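Lysine/ornithine decarboxylase (Selenomonas ruminantium, PDB 5GJO) decarboxylates both L-lysine and L-ornithine with similar efficiency, giving cadaverine and putrescine, and works as a homodimer with pyridoxal 5'-phosphate as cofactor. Local coordinates at residues S271-K276 against W283-E288; G289-F294 against S323-D328; C293-M298 against S355-R360; S317-P322 against V329-F334. The protein carries 2 engineered substitutions. All blocks are in the same frame, centred on the assembly; numbering follows the deposited sequence.

Contact 1. Residues S271-K276 against W283-E288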
loop_
_atom_site.group_PDB
_atom_site.type_symbol
_atom_site.label_atom_id
_atom_site.label_comp_id
_atom_site.label_asym_id
_atom_site.label_seq_id
_atom_site.Cartn_x
_atom_site.Cartn_y
_atom_site.Cartn_z
ATOM N N SER A 271 7.606 -18.142 -3.428
ATOM C CA SER A 271 8.096 -19.009 -4.525
ATOM C C SER A 271 8.493 -18.204 -5.756
ATOM O O SER A 271 7.847 -17.182 -6.092
ATOM C CB SER A 271 7.028 -20.004 -4.970
ATOM O OG SER A 271 6.723 -20.884 -3.919
ATOM N N VAL A 272 9.481 -18.749 -6.450
ATOM C CA VAL A 272 9.799 -18.362 -7.843
ATOM C C VAL A 272 8.688 -18.919 -8.758
ATOM O O VAL A 272 8.451 -20.125 -8.848
ATOM C CB VAL A 272 11.200 -18.885 -8.310
ATOM C CG1 VAL A 272 11.496 -18.488 -9.794
ATOM C CG2 VAL A 272 12.240 -18.362 -7.351
ATOM N N ILE A 273 7.967 -18.011 -9.368
ATOM C CA ILE A 273 6.893 -18.366 -10.296
ATOM C C ILE A 273 7.288 -18.219 -11.773
ATOM O O ILE A 273 6.591 -18.732 -12.660
ATOM C CB ILE A 273 5.520 -17.693 -9.986
ATOM C CG1 ILE A 273 5.601 -16.184 -10.017
ATOM C CG2 ILE A 273 4.954 -18.116 -8.645
ATOM C CD1 ILE A 273 4.240 -15.550 -9.979
ATOM N N GLY A 274 8.365 -17.496 -12.025
ATOM C CA GLY A 274 8.887 -17.356 -13.388
ATOM C C GLY A 274 10.356 -17.003 -13.379
ATOM O O GLY A 274 10.879 -16.419 -12.410
ATOM N N THR A 275 11.044 -17.403 -14.452
ATOM C CA THR A 275 12.396 -16.982 -14.708
ATOM C C THR A 275 12.470 -16.243 -16.048
ATOM O O THR A 275 11.575 -16.374 -16.924
ATOM C CB THR A 275 13.360 -18.140 -14.800
ATOM O OG1 THR A 275 12.981 -19.013 -15.890
ATOM C CG2 THR A 275 13.331 -18.978 -13.489
ATOM N N LYS A 276 13.511 -15.437 -16.195
ATOM C CA LYS A 276 13.892 -14.852 -17.466
ATOM C C LYS A 276 15.397 -15.033 -17.574
ATOM O O LYS A 276 16.134 -14.321 -16.953
ATOM C CB LYS A 276 13.495 -13.384 -17.504
ATOM C CG LYS A 276 12.019 -13.163 -17.262
ATOM C CD LYS A 276 11.666 -11.714 -17.080
ATOM C CE LYS A 276 10.187 -11.530 -16.802
ATOM N NZ LYS A 276 9.260 -12.391 -17.584
ATOM N N TRP A 283 16.450 -12.859 -14.365
ATOM C CA TRP A 283 15.361 -12.354 -13.508
ATOM C C TRP A 283 14.603 -13.514 -12.935
ATOM O O TRP A 283 14.342 -14.541 -13.597
ATOM C CB TRP A 283 14.365 -11.514 -14.229
ATOM C CG TRP A 283 14.801 -10.148 -14.631
ATOM C CD1 TRP A 283 15.949 -9.805 -15.305
ATOM C CD2 TRP A 283 14.079 -8.914 -14.443
ATOM N NE1 TRP A 283 16.008 -8.429 -15.473
ATOM C CE2 TRP A 283 14.842 -7.880 -15.023
ATOM C CE3 TRP A 283 12.873 -8.583 -13.841
ATOM C CZ2 TRP A 283 14.453 -6.535 -14.945
ATOM C CZ3 TRP A 283 12.510 -7.264 -13.755
ATOM C CH2 TRP A 283 13.271 -6.251 -14.346
ATOM N N TYR A 284 14.173 -13.335 -11.709
ATOM C CA TYR A 284 13.262 -14.226 -11.076
ATOM C C TYR A 284 12.041 -13.444 -10.614
ATOM O O TYR A 284 12.185 -12.421 -9.931
ATOM C CB TYR A 284 13.911 -14.818 -9.843
ATOM C CG TYR A 284 15.192 -15.509 -10.227
ATOM C CD1 TYR A 284 15.122 -16.656 -10.996
ATOM C CD2 TYR A 284 16.427 -15.020 -9.856
ATOM C CE1 TYR A 284 16.263 -17.292 -11.418
ATOM C CE2 TYR A 284 17.615 -15.707 -10.208
ATOM C CZ TYR A 284 17.495 -16.816 -11.022
ATOM O OH TYR A 284 18.556 -17.568 -11.392
ATOM N N ILE A 285 10.872 -13.988 -10.941
ATOM C CA ILE A 285 9.598 -13.421 -10.535
ATOM C C ILE A 285 9.071 -14.201 -9.356
ATOM O O ILE A 285 8.945 -15.422 -9.414
ATOM C CB ILE A 285 8.561 -13.446 -11.687
ATOM C CG1 ILE A 285 9.110 -12.631 -12.848
ATOM C CG2 ILE A 285 7.258 -12.813 -11.217
ATOM C CD1 ILE A 285 9.557 -11.256 -12.512
ATOM N N LEU A 286 8.827 -13.481 -8.245
ATOM C CA LEU A 286 8.294 -14.087 -7.000
ATOM C C LEU A 286 6.796 -13.910 -6.857
ATOM O O LEU A 286 6.274 -13.066 -7.506
ATOM C CB LEU A 286 8.979 -13.459 -5.756
ATOM C CG LEU A 286 10.528 -13.524 -5.815
ATOM C CD1 LEU A 286 11.076 -12.853 -4.572
ATOM C CD2 LEU A 286 10.951 -14.972 -5.881
ATOM N N ASP A 287 6.138 -14.734 -6.021
ATOM C CA ASP A 287 4.754 -14.603 -5.760
ATOM C C ASP A 287 4.351 -13.617 -4.675
ATOM O O ASP A 287 3.141 -13.477 -4.420
ATOM C CB ASP A 287 4.006 -15.932 -5.700
ATOM C CG ASP A 287 4.472 -16.866 -4.568
ATOM O OD1 ASP A 287 5.194 -16.456 -3.639
ATOM O OD2 ASP A 287 4.054 -18.067 -4.610
ATOM N N GLU A 288 5.296 -12.879 -4.165
ATOM C CA GLU A 288 5.087 -11.750 -3.299
ATOM C C GLU A 288 5.897 -10.577 -3.803
ATOM O O GLU A 288 7.036 -10.750 -4.233
ATOM C CB GLU A 288 5.402 -12.061 -1.835
ATOM C CG GLU A 288 4.998 -10.973 -0.826
ATOM C CD GLU A 288 3.510 -10.879 -0.496
ATOM O OE1 GLU A 288 3.189 -10.091 0.413
ATOM O OE2 GLU A 288 2.671 -11.633 -1.106
#
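Asp287 and Ser271 close one end of an antiparallel hairpin and illustrate how a side chain can prolong a strand pair past its last regular bridge. Asp287 N donates to Ser271 O at 3.0 Å. With its CG placed between its own N and carbonyl carbon (chi1 63°), Asp287 turns OD1 back to accept Ser271 N at 3.0 Å, the N-H coming from above the carboxylate plane, 51° out of it. The same carboxylate is bonded to the hydroxyls of Thr21 and Thr270; with an alanine in its place, Ser271 N would probably lose its acceptor and these two threonines a shared partner. Packing is tight just beyond, at a classic beta bulge where Ile273 and Gly274 both face Ile285. Ile285 O takes Ile273 N at 2.8 Å and, weakly, Gly274 N at 3.4 Å, while Ile285 N returns an almost straight bond (177°) to Gly274 O at 2.8 Å. Ile273 CG1 lies 3.9 Å from Ile285 CG2. Toward the hairpin loop the pair is more open to solvent at Thr275 and Trp283, although Lys276 stays buried. Thr275 CG2 meets the edge of the Tyr284 ring, 3.8 Å from CD1, and the Trp283 indole leads away from the pair, leaving its CB to touch Lys276 CB and CD. The ammonium group of Lys276 reaches a salt bridge with Asp117 of the second subunit. Within the mixed sheet, strand 283-286 lies between strand 266-276 and strand 315-320, and Leu286 rests on Phe319 of the latter.

Contact 2. Residues G289-F294 against S323-D328. With PLP (pyridoxal-5'-phosphate), chain O.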
loop_
_atom_site.group_PDB
_atom_site.type_symbol
_atom_site.label_atom_id
_atom_site.label_comp_id
_atom_site.label_asym_id
_atom_site.label_seq_id
_atom_site.Cartn_x
_atom_site.Cartn_y
_atom_site.Cartn_z
ATOM N N GLY A 289 5.380 -9.373 -3.690
ATOM C CA GLY A 289 6.120 -8.191 -4.246
ATOM C C GLY A 289 5.828 -6.879 -3.497
ATOM O O GLY A 289 5.361 -6.840 -2.316
ATOM N N ILE A 290 6.080 -5.789 -4.207
ATOM C CA ILE A 290 6.104 -4.445 -3.647
ATOM C C ILE A 290 4.717 -3.941 -3.256
ATOM O O ILE A 290 4.618 -3.023 -2.426
ATOM C CB ILE A 290 6.812 -3.489 -4.596
ATOM C CG1 ILE A 290 7.368 -2.291 -3.809
ATOM C CG2 ILE A 290 5.856 -3.036 -5.698
ATOM C CD1 ILE A 290 8.364 -1.475 -4.557
ATOM N N TYR A 291 3.662 -4.599 -3.743
ATOM C CA TYR A 291 2.309 -4.277 -3.305
ATOM C C TYR A 291 1.831 -5.165 -2.172
ATOM O O TYR A 291 0.693 -5.034 -1.749
ATOM C CB TYR A 291 1.315 -4.357 -4.435
ATOM C CG TYR A 291 1.445 -3.233 -5.434
ATOM C CD1 TYR A 291 0.819 -2.029 -5.191
ATOM C CD2 TYR A 291 2.155 -3.389 -6.642
ATOM C CE1 TYR A 291 0.917 -0.987 -6.097
ATOM C CE2 TYR A 291 2.250 -2.299 -7.552
ATOM C CZ TYR A 291 1.604 -1.147 -7.261
ATOM O OH TYR A 291 1.617 -0.051 -8.145
ATOM N N GLY A 292 2.711 -6.058 -1.716
ATOM C CA GLY A 292 2.452 -6.862 -0.518
ATOM C C GLY A 292 3.453 -6.572 0.554
ATOM O O GLY A 292 3.629 -5.429 0.916
ATOM N N CYS A 293 4.059 -7.636 1.138
ATOM C CA CYS A 293 4.992 -7.502 2.222
ATOM C C CYS A 293 6.232 -6.644 1.895
ATOM O O CYS A 293 6.739 -5.980 2.784
ATOM C CB CYS A 293 5.459 -8.849 2.777
ATOM S SG CYS A 293 3.997 -9.604 3.549
ATOM N N PHE A 294 6.606 -6.547 0.641
ATOM C CA PHE A 294 7.740 -5.708 0.268
ATOM C C PHE A 294 7.360 -4.262 0.090
ATOM O O PHE A 294 8.197 -3.460 -0.339
ATOM C CB PHE A 294 8.424 -6.209 -1.011
ATOM C CG PHE A 294 9.073 -7.558 -0.897
ATOM C CD1 PHE A 294 10.368 -7.640 -0.449
ATOM C CD2 PHE A 294 8.437 -8.697 -1.389
ATOM C CE1 PHE A 294 11.009 -8.877 -0.415
ATOM C CE2 PHE A 294 9.102 -9.942 -1.369
ATOM C CZ PHE A 294 10.365 -9.998 -0.863
ATOM N N SER A 323 3.055 -8.612 -9.770
ATOM C CA SER A 323 2.113 -7.668 -10.386
ATOM C C SER A 323 2.501 -7.301 -11.809
ATOM O O SER A 323 3.593 -7.641 -12.318
ATOM C CB SER A 323 1.925 -6.435 -9.582
ATOM O OG SER A 323 3.027 -5.584 -9.700
ATOM N N CYS A 324 1.548 -6.675 -12.481
ATOM C CA CYS A 324 1.719 -6.183 -13.843
ATOM C C CYS A 324 2.335 -4.799 -13.922
ATOM O O CYS A 324 2.235 -4.173 -14.977
ATOM C CB CYS A 324 0.327 -6.125 -14.507
ATOM S SG CYS A 324 -0.258 -7.856 -14.766
ATOM N N ASP A 325 2.902 -4.296 -12.834
ATOM C CA ASP A 325 3.426 -2.929 -12.747
ATOM C C ASP A 325 4.957 -2.970 -12.813
ATOM O O ASP A 325 5.634 -3.776 -12.147
ATOM C CB ASP A 325 2.952 -2.324 -11.455
ATOM C CG ASP A 325 3.203 -0.833 -11.334
ATOM O OD1 ASP A 325 4.248 -0.303 -11.824
ATOM O OD2 ASP A 325 2.365 -0.183 -10.695
ATOM N N GLY A 326 5.514 -2.036 -13.561
ATOM C CA GLY A 326 6.945 -1.891 -13.717
ATOM C C GLY A 326 7.703 -1.551 -12.441
ATOM O O GLY A 326 8.877 -1.799 -12.324
ATOM N N ILE A 327 7.024 -0.904 -11.519
ATOM C CA ILE A 327 7.616 -0.557 -10.258
ATOM C C ILE A 327 7.897 -1.779 -9.366
ATOM O O ILE A 327 8.573 -1.667 -8.396
ATOM C CB ILE A 327 6.779 0.487 -9.512
ATOM C CG1 ILE A 327 7.662 1.324 -8.609
ATOM C CG2 ILE A 327 5.645 -0.149 -8.741
ATOM C CD1 ILE A 327 6.948 2.530 -8.073
ATOM N N ASP A 328 7.314 -2.920 -9.695
ATOM C CA ASP A 328 7.398 -4.085 -8.828
ATOM C C ASP A 328 8.723 -4.838 -9.027
ATOM O O ASP A 328 8.759 -6.004 -9.360
ATOM C CB ASP A 328 6.178 -4.986 -9.104
ATOM C CG ASP A 328 5.902 -5.987 -7.994
ATOM O OD1 ASP A 328 6.725 -6.145 -7.095
ATOM O OD2 ASP A 328 4.855 -6.623 -8.056
HETATM N N1 PLP O . -3.116 -4.409 -19.369
HETATM C C2 PLP O . -2.025 -4.854 -18.719
HETATM C C2A PLP O . -1.461 -6.233 -18.913
HETATM C C3 PLP O . -1.342 -3.976 -17.764
HETATM O O3 PLP O . -0.267 -4.393 -17.120
HETATM C C4 PLP O . -1.854 -2.620 -17.530
HETATM C C4A PLP O . -1.144 -1.736 -16.563
HETATM O O4A PLP O . -0.367 -2.217 -15.743
HETATM C C5 PLP O . -3.049 -2.252 -18.336
HETATM C C6 PLP O . -3.598 -3.158 -19.209
HETATM C C5A PLP O . -3.694 -0.905 -18.215
HETATM O O4P PLP O . -2.796 0.179 -18.283
HETATM P P PLP O . -3.445 1.582 -18.277
HETATM O O1P PLP O . -4.078 1.651 -16.980
HETATM O O2P PLP O . -4.409 1.611 -19.393
HETATM O O3P PLP O . -2.322 2.508 -18.376
HETATM O O HOH W 1 3.547 -6.879 -5.630
#
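Tyr291 and Asp325 meet through a torsion of the acid: Asp325 CG stands opposite its own N (chi1 -170°), which swings OD2 to the edge of the tyrosine ring. Asp328 takes a similar torsion (chi1 -162°), and its carboxylate end comes up to Ile290. Tyr291 OH donates to Asp325 OD2 at 2.7 Å from above the carboxylate plane, ring and carboxylate being turned 42° apart. Ile290 N makes an almost straight bond of 3.0 Å to Asp328 OD1, again from above the plane, and Ile290 CG2 packs beside that oxygen. A CB on Gly289 would collide with the same atom. Two type I turns meet here, Gly289 to Gly292 and Asp325 to Asp328, and the second is also an Asx turn, because Asp325 OD1 accepts Ile327 N at 2.9 Å. The loop they brace carries Cys324, by similarity the proton donor that each subunit supplies to the active site of its partner. Its CB lies 3.2 Å from PLP O3, while the cofactor is gripped by residues of the second subunit, among them Ser183, His180 and Gly220. Asp328 OD2 gathers several donors: Ser323 OG comes in on its anti lone pair at 2.7 Å, Ser323 N joins on the anti side at 3.2 Å, and a water donates at 2.8 Å. That water accepts Tyr291 N at 3.0 Å, tying the tyrosine backbone to the opposite loop. The Tyr291 ring also stacks with Phe361 and with Tyr299 of the second subunit.

Contact 3. Residues C293-M298 against S355-R360. With NA (sodium ion), chain P.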
loop_
_atom_site.group_PDB
_atom_site.type_symbol
_atom_site.label_atom_id
_atom_site.label_comp_id
_atom_site.label_asym_id
_atom_site.label_seq_id
_atom_site.Cartn_x
_atom_site.Cartn_y
_atom_site.Cartn_z
ATOM N N CYS A 293 4.059 -7.636 1.138
ATOM C CA CYS A 293 4.992 -7.502 2.222
ATOM C C CYS A 293 6.232 -6.644 1.895
ATOM O O CYS A 293 6.739 -5.980 2.784
ATOM C CB CYS A 293 5.459 -8.849 2.777
ATOM S SG CYS A 293 3.997 -9.604 3.549
ATOM N N PHE A 294 6.606 -6.547 0.641
ATOM C CA PHE A 294 7.740 -5.708 0.268
ATOM C C PHE A 294 7.360 -4.262 0.090
ATOM O O PHE A 294 8.197 -3.460 -0.339
ATOM C CB PHE A 294 8.424 -6.209 -1.011
ATOM C CG PHE A 294 9.073 -7.558 -0.897
ATOM C CD1 PHE A 294 10.368 -7.640 -0.449
ATOM C CD2 PHE A 294 8.437 -8.697 -1.389
ATOM C CE1 PHE A 294 11.009 -8.877 -0.415
ATOM C CE2 PHE A 294 9.102 -9.942 -1.369
ATOM C CZ PHE A 294 10.365 -9.998 -0.863
ATOM N N SER A 295 6.116 -3.882 0.429
ATOM C CA SER A 295 5.717 -2.465 0.445
ATOM C C SER A 295 6.554 -1.578 1.322
ATOM O O SER A 295 6.681 -0.380 1.025
ATOM C CB SER A 295 4.220 -2.335 0.899
ATOM O OG SER A 295 4.041 -2.988 2.188
ATOM N N GLY A 296 7.241 -2.139 2.340
ATOM C CA GLY A 296 8.216 -1.412 3.119
ATOM C C GLY A 296 9.378 -0.810 2.303
ATOM O O GLY A 296 9.971 0.174 2.715
ATOM N N ILE A 297 9.668 -1.383 1.135
ATOM C CA ILE A 297 10.617 -0.755 0.209
ATOM C C ILE A 297 10.191 0.647 -0.053
ATOM O O ILE A 297 11.036 1.571 -0.145
ATOM C CB ILE A 297 10.753 -1.572 -1.112
ATOM C CG1 ILE A 297 11.433 -2.897 -0.788
ATOM C CG2 ILE A 297 11.564 -0.805 -2.118
ATOM C CD1 ILE A 297 11.511 -3.812 -2.003
ATOM N N MET A 298 8.902 0.819 -0.277
ATOM C CA MET A 298 8.327 2.098 -0.699
ATOM C C MET A 298 8.033 3.019 0.473
ATOM O O MET A 298 8.436 4.199 0.510
ATOM C CB MET A 298 7.032 1.811 -1.463
ATOM C CG MET A 298 7.265 1.076 -2.759
ATOM S SD MET A 298 8.272 2.099 -3.894
ATOM C CE MET A 298 7.251 3.681 -3.606
ATOM N N SER A 355 3.503 -6.446 6.344
ATOM C CA SER A 355 2.162 -6.917 6.074
ATOM C C SER A 355 1.113 -5.821 6.331
ATOM O O SER A 355 0.023 -5.797 5.654
ATOM C CB SER A 355 1.780 -8.183 6.860
ATOM O OG SER A 355 1.942 -7.855 8.220
ATOM N N VAL A 356 1.410 -4.883 7.233
ATOM C CA VAL A 356 0.456 -3.816 7.515
ATOM C C VAL A 356 0.272 -2.862 6.403
ATOM O O VAL A 356 -0.726 -2.151 6.408
ATOM C CB VAL A 356 0.796 -3.037 8.817
ATOM C CG1 VAL A 356 0.727 -3.952 9.937
ATOM C CG2 VAL A 356 2.192 -2.420 8.786
ATOM N N SER A 357 1.224 -2.753 5.459
ATOM C CA SER A 357 1.019 -1.896 4.276
ATOM C C SER A 357 0.837 -2.703 2.999
ATOM O O SER A 357 0.915 -2.192 1.887
ATOM C CB SER A 357 2.078 -0.799 4.145
ATOM O OG SER A 357 3.368 -1.445 4.258
ATOM N N ALA A 358 0.548 -3.993 3.127
ATOM C CA ALA A 358 0.191 -4.826 1.959
ATOM C C ALA A 358 -1.203 -4.433 1.432
ATOM O O ALA A 358 -2.032 -3.946 2.163
ATOM C CB ALA A 358 0.129 -6.306 2.327
ATOM N N THR A 359 -1.426 -4.761 0.195
ATOM C CA THR A 359 -2.659 -4.397 -0.552
ATOM C C THR A 359 -3.148 -5.591 -1.358
ATOM O O THR A 359 -2.436 -6.626 -1.589
ATOM C CB THR A 359 -2.415 -3.269 -1.585
ATOM O OG1 THR A 359 -1.699 -3.807 -2.702
ATOM C CG2 THR A 359 -1.671 -2.211 -0.986
ATOM N N ARG A 360 -4.338 -5.414 -1.909
ATOM C CA ARG A 360 -4.891 -6.360 -2.849
ATOM C C ARG A 360 -4.783 -5.863 -4.295
ATOM O O ARG A 360 -5.595 -6.219 -5.131
ATOM C CB ARG A 360 -6.317 -6.780 -2.475
ATOM C CG ARG A 360 -6.371 -7.562 -1.167
ATOM C CD ARG A 360 -7.468 -8.601 -1.091
ATOM N NE ARG A 360 -7.552 -9.417 -2.291
ATOM C CZ ARG A 360 -8.640 -10.057 -2.683
ATOM N NH1 ARG A 360 -9.748 -9.985 -1.964
ATOM N NH2 ARG A 360 -8.626 -10.750 -3.802
HETATM NA NA NA P . 1.282 -0.948 -0.548
#
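Ser295 OG and Ser357 OG lie 2.7 Å apart, the closest meeting between the two segments. Ser357 OG can donate to Ser295 OG, although Thr354 O offers the same proton a second, weak acceptor, and its choice is not settled. Each serine holds OG between its own N and carbonyl carbon (chi1 55° at Ser295, 51° at Ser357), and this common turn brings the two OG atoms together. Ser295 CB approaches Ser357 O to 3.5 Å, and that carbonyl binds a sodium ion at 2.8 Å; Tyr299 OH of the second subunit is the ion's other protein ligand. Beside the serines the contact is thin: Cys293 SG touches Ser355 CA at 4.1 Å, and Ala358 CB sits near Cys293 N. The next shell fixes the backbones. Met298 N bonds to Ser295 O at 2.8 Å in the helical turn after the serine, and Ala358 N to Ser355 O at 3.1 Å across the other turn. Thr359 is joined to Tyr291 by a backbone bond. The dimer interface extends outward from here: Met298 packs on Met298 of the second subunit and Val356 on its Phe361. Chemically, two buried hydroxyls lie within hydrogen-bonding distance, with Gly292 O and, weakly, Thr354 O as further partners, beside a carbonyl that the sodium ion would probably polarise. That sodium-oxygen distance is long, so the ion is probably held loosely where the subunits meet.

Contact 4. Residues S317-P322 against V329-F334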
loop_
_atom_site.group_PDB
_atom_site.type_symbol
_atom_site.label_atom_id
_atom_site.label_comp_id
_atom_site.label_asym_id
_atom_site.label_seq_id
_atom_site.Cartn_x
_atom_site.Cartn_y
_atom_site.Cartn_z
ATOM N N SER A 317 21.665 -10.956 -10.146
ATOM C CA SER A 317 20.291 -11.293 -10.563
ATOM C C SER A 317 19.285 -10.245 -10.110
ATOM O O SER A 317 19.490 -9.567 -9.122
ATOM C CB SER A 317 19.902 -12.651 -10.051
ATOM O OG SER A 317 20.896 -13.675 -10.344
ATOM N N THR A 318 18.168 -10.140 -10.853
ATOM C CA THR A 318 17.085 -9.276 -10.489
ATOM C C THR A 318 15.871 -10.088 -10.002
ATOM O O THR A 318 15.601 -11.134 -10.579
ATOM C CB THR A 318 16.752 -8.392 -11.662
ATOM O OG1 THR A 318 17.826 -7.444 -11.894
ATOM C CG2 THR A 318 15.474 -7.565 -11.464
ATOM N N PHE A 319 15.159 -9.577 -8.988
ATOM C CA PHE A 319 13.966 -10.219 -8.455
ATOM C C PHE A 319 12.857 -9.229 -8.596
ATOM O O PHE A 319 13.019 -8.060 -8.160
ATOM C CB PHE A 319 14.166 -10.575 -6.968
ATOM C CG PHE A 319 15.102 -11.731 -6.756
ATOM C CD1 PHE A 319 16.459 -11.542 -6.773
ATOM C CD2 PHE A 319 14.610 -13.006 -6.570
ATOM C CE1 PHE A 319 17.291 -12.620 -6.561
ATOM C CE2 PHE A 319 15.447 -14.082 -6.341
ATOM C CZ PHE A 319 16.812 -13.869 -6.422
ATOM N N GLY A 320 11.723 -9.685 -9.122
ATOM C CA GLY A 320 10.531 -8.819 -9.241
ATOM C C GLY A 320 9.375 -9.554 -8.604
ATOM O O GLY A 320 9.419 -10.773 -8.394
ATOM N N GLY A 321 8.348 -8.765 -8.327
ATOM C CA GLY A 321 7.118 -9.292 -7.783
ATOM C C GLY A 321 6.150 -9.710 -8.878
ATOM O O GLY A 321 6.441 -9.637 -10.058
ATOM N N PRO A 322 4.952 -10.153 -8.473
ATOM C CA PRO A 322 4.026 -10.804 -9.386
ATOM C C PRO A 322 3.046 -9.873 -10.093
ATOM O O PRO A 322 2.231 -10.342 -10.892
ATOM C CB PRO A 322 3.230 -11.731 -8.444
ATOM C CG PRO A 322 3.186 -10.946 -7.144
ATOM C CD PRO A 322 4.603 -10.360 -7.058
ATOM N N VAL A 329 9.815 -4.141 -8.780
ATOM C CA VAL A 329 11.139 -4.739 -8.843
ATOM C C VAL A 329 11.742 -4.625 -7.455
ATOM O O VAL A 329 11.789 -3.546 -6.900
ATOM C CB VAL A 329 12.060 -4.030 -9.859
ATOM C CG1 VAL A 329 13.418 -4.695 -9.901
ATOM C CG2 VAL A 329 11.437 -4.018 -11.243
ATOM N N LEU A 330 12.198 -5.748 -6.915
ATOM C CA LEU A 330 12.509 -5.816 -5.494
ATOM C C LEU A 330 14.046 -5.693 -5.265
ATOM O O LEU A 330 14.481 -5.021 -4.310
ATOM C CB LEU A 330 12.059 -7.164 -5.010
ATOM C CG LEU A 330 10.596 -7.496 -5.320
ATOM C CD1 LEU A 330 10.216 -8.871 -4.847
ATOM C CD2 LEU A 330 9.715 -6.423 -4.714
ATOM N N TYR A 331 14.817 -6.431 -6.046
ATOM C CA TYR A 331 16.302 -6.429 -5.941
ATOM C C TYR A 331 16.877 -6.438 -7.345
ATOM O O TYR A 331 16.352 -7.129 -8.219
ATOM C CB TYR A 331 16.807 -7.626 -5.199
ATOM C CG TYR A 331 16.310 -7.846 -3.824
ATOM C CD1 TYR A 331 15.085 -8.524 -3.612
ATOM C CD2 TYR A 331 17.004 -7.405 -2.716
ATOM C CE1 TYR A 331 14.606 -8.788 -2.336
ATOM C CE2 TYR A 331 16.512 -7.651 -1.416
ATOM C CZ TYR A 331 15.274 -8.298 -1.257
ATOM O OH TYR A 331 14.734 -8.574 -0.041
ATOM N N ARG A 332 18.010 -5.716 -7.503
ATOM C CA ARG A 332 18.806 -5.716 -8.751
ATOM C C ARG A 332 20.270 -6.020 -8.406
ATOM O O ARG A 332 20.742 -5.725 -7.281
ATOM C CB ARG A 332 18.703 -4.343 -9.419
ATOM C CG ARG A 332 17.310 -4.020 -9.921
ATOM C CD ARG A 332 17.311 -2.624 -10.535
ATOM N NE ARG A 332 16.041 -2.311 -11.266
ATOM C CZ ARG A 332 15.048 -1.618 -10.710
ATOM N NH1 ARG A 332 15.105 -1.193 -9.420
ATOM N NH2 ARG A 332 13.949 -1.357 -11.399
ATOM N N ASP A 333 20.938 -6.727 -9.298
ATOM C CA ASP A 333 22.390 -7.067 -9.116
ATOM C C ASP A 333 22.627 -7.806 -7.838
ATOM O O ASP A 333 23.606 -7.629 -7.163
ATOM C CB ASP A 333 23.237 -5.823 -9.262
ATOM C CG ASP A 333 22.944 -5.088 -10.538
ATOM O OD1 ASP A 333 23.160 -5.614 -11.606
ATOM O OD2 ASP A 333 22.469 -3.961 -10.502
ATOM N N PHE A 334 21.704 -8.708 -7.514
ATOM C CA PHE A 334 21.739 -9.475 -6.270
ATOM C C PHE A 334 22.423 -10.790 -6.572
ATOM O O PHE A 334 22.014 -11.500 -7.475
ATOM C CB PHE A 334 20.275 -9.701 -5.760
ATOM C CG PHE A 334 20.201 -10.460 -4.462
ATOM C CD1 PHE A 334 20.339 -11.846 -4.445
ATOM C CD2 PHE A 334 20.158 -9.748 -3.264
ATOM C CE1 PHE A 334 20.324 -12.554 -3.235
ATOM C CE2 PHE A 334 20.110 -10.451 -2.031
ATOM C CZ PHE A 334 20.207 -11.828 -2.046
#
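Strands 317-320 and 329-331 run antiparallel, their short axes at 136°, as the two arms of a beta hairpin interrupted by two bulges. At the first, a classic bulge, Leu330 and Tyr331 both face Phe319, and Phe319 O accepts Leu330 N at 2.8 Å and Tyr331 N at 3.2 Å. At the second, a G1 bulge, Asp333 with its positive phi (57°) stands with Phe334 opposite Ser317, and Phe334 N bonds to Ser317 O at 2.9 Å in the carbonyl plane. Phe319, Tyr331 and Phe334 share one face of the sheet: Phe319 turns its edge to the face of Phe334, an offset T-shaped pair with centroids 5.7 Å apart and planes at 88°, while Phe319 CB rests at the edge of the Tyr331 ring. Thr318 lies otherwise, its CG2 set opposite its own N to reach Val329 CG1 at 3.9 Å and its OG1 bonded to Gln281. Were this threonine a glycine, Val329 CG1 would probably lose a neighbour and Gln281 OE1 a hydroxyl partner. Three residues after that valine, Arg332 folds back: Val329 CG1 lies over the centre of its guanidinium, 3.5 Å from the plane.

How the contacts relate
Contacts 1 and 4 are neighbouring hairpins of one sheet, their centres 9 Å apart, joined where Leu286 N meets Gly320 O at 2.8 Å. Contact 2 pairs the loop that follows contact 1 with the one that connects the strands of contact 4, where Asp328 O lies 3.0 Å from Gly321 N. Glu288 OE1 of contact 1 lies 2.7 Å from Cys293 N, which contacts 2 and 3 share, and Tyr291 O reaches Thr359 OG1 at 2.9 Å. All four touch the second subunit. Contact 2 contains Cys324, by similarity the proton donor; the side chain of Ile285 in contact 1 is about 10 Å from its side chain, and that of Lys276 about 12 Å from PLP.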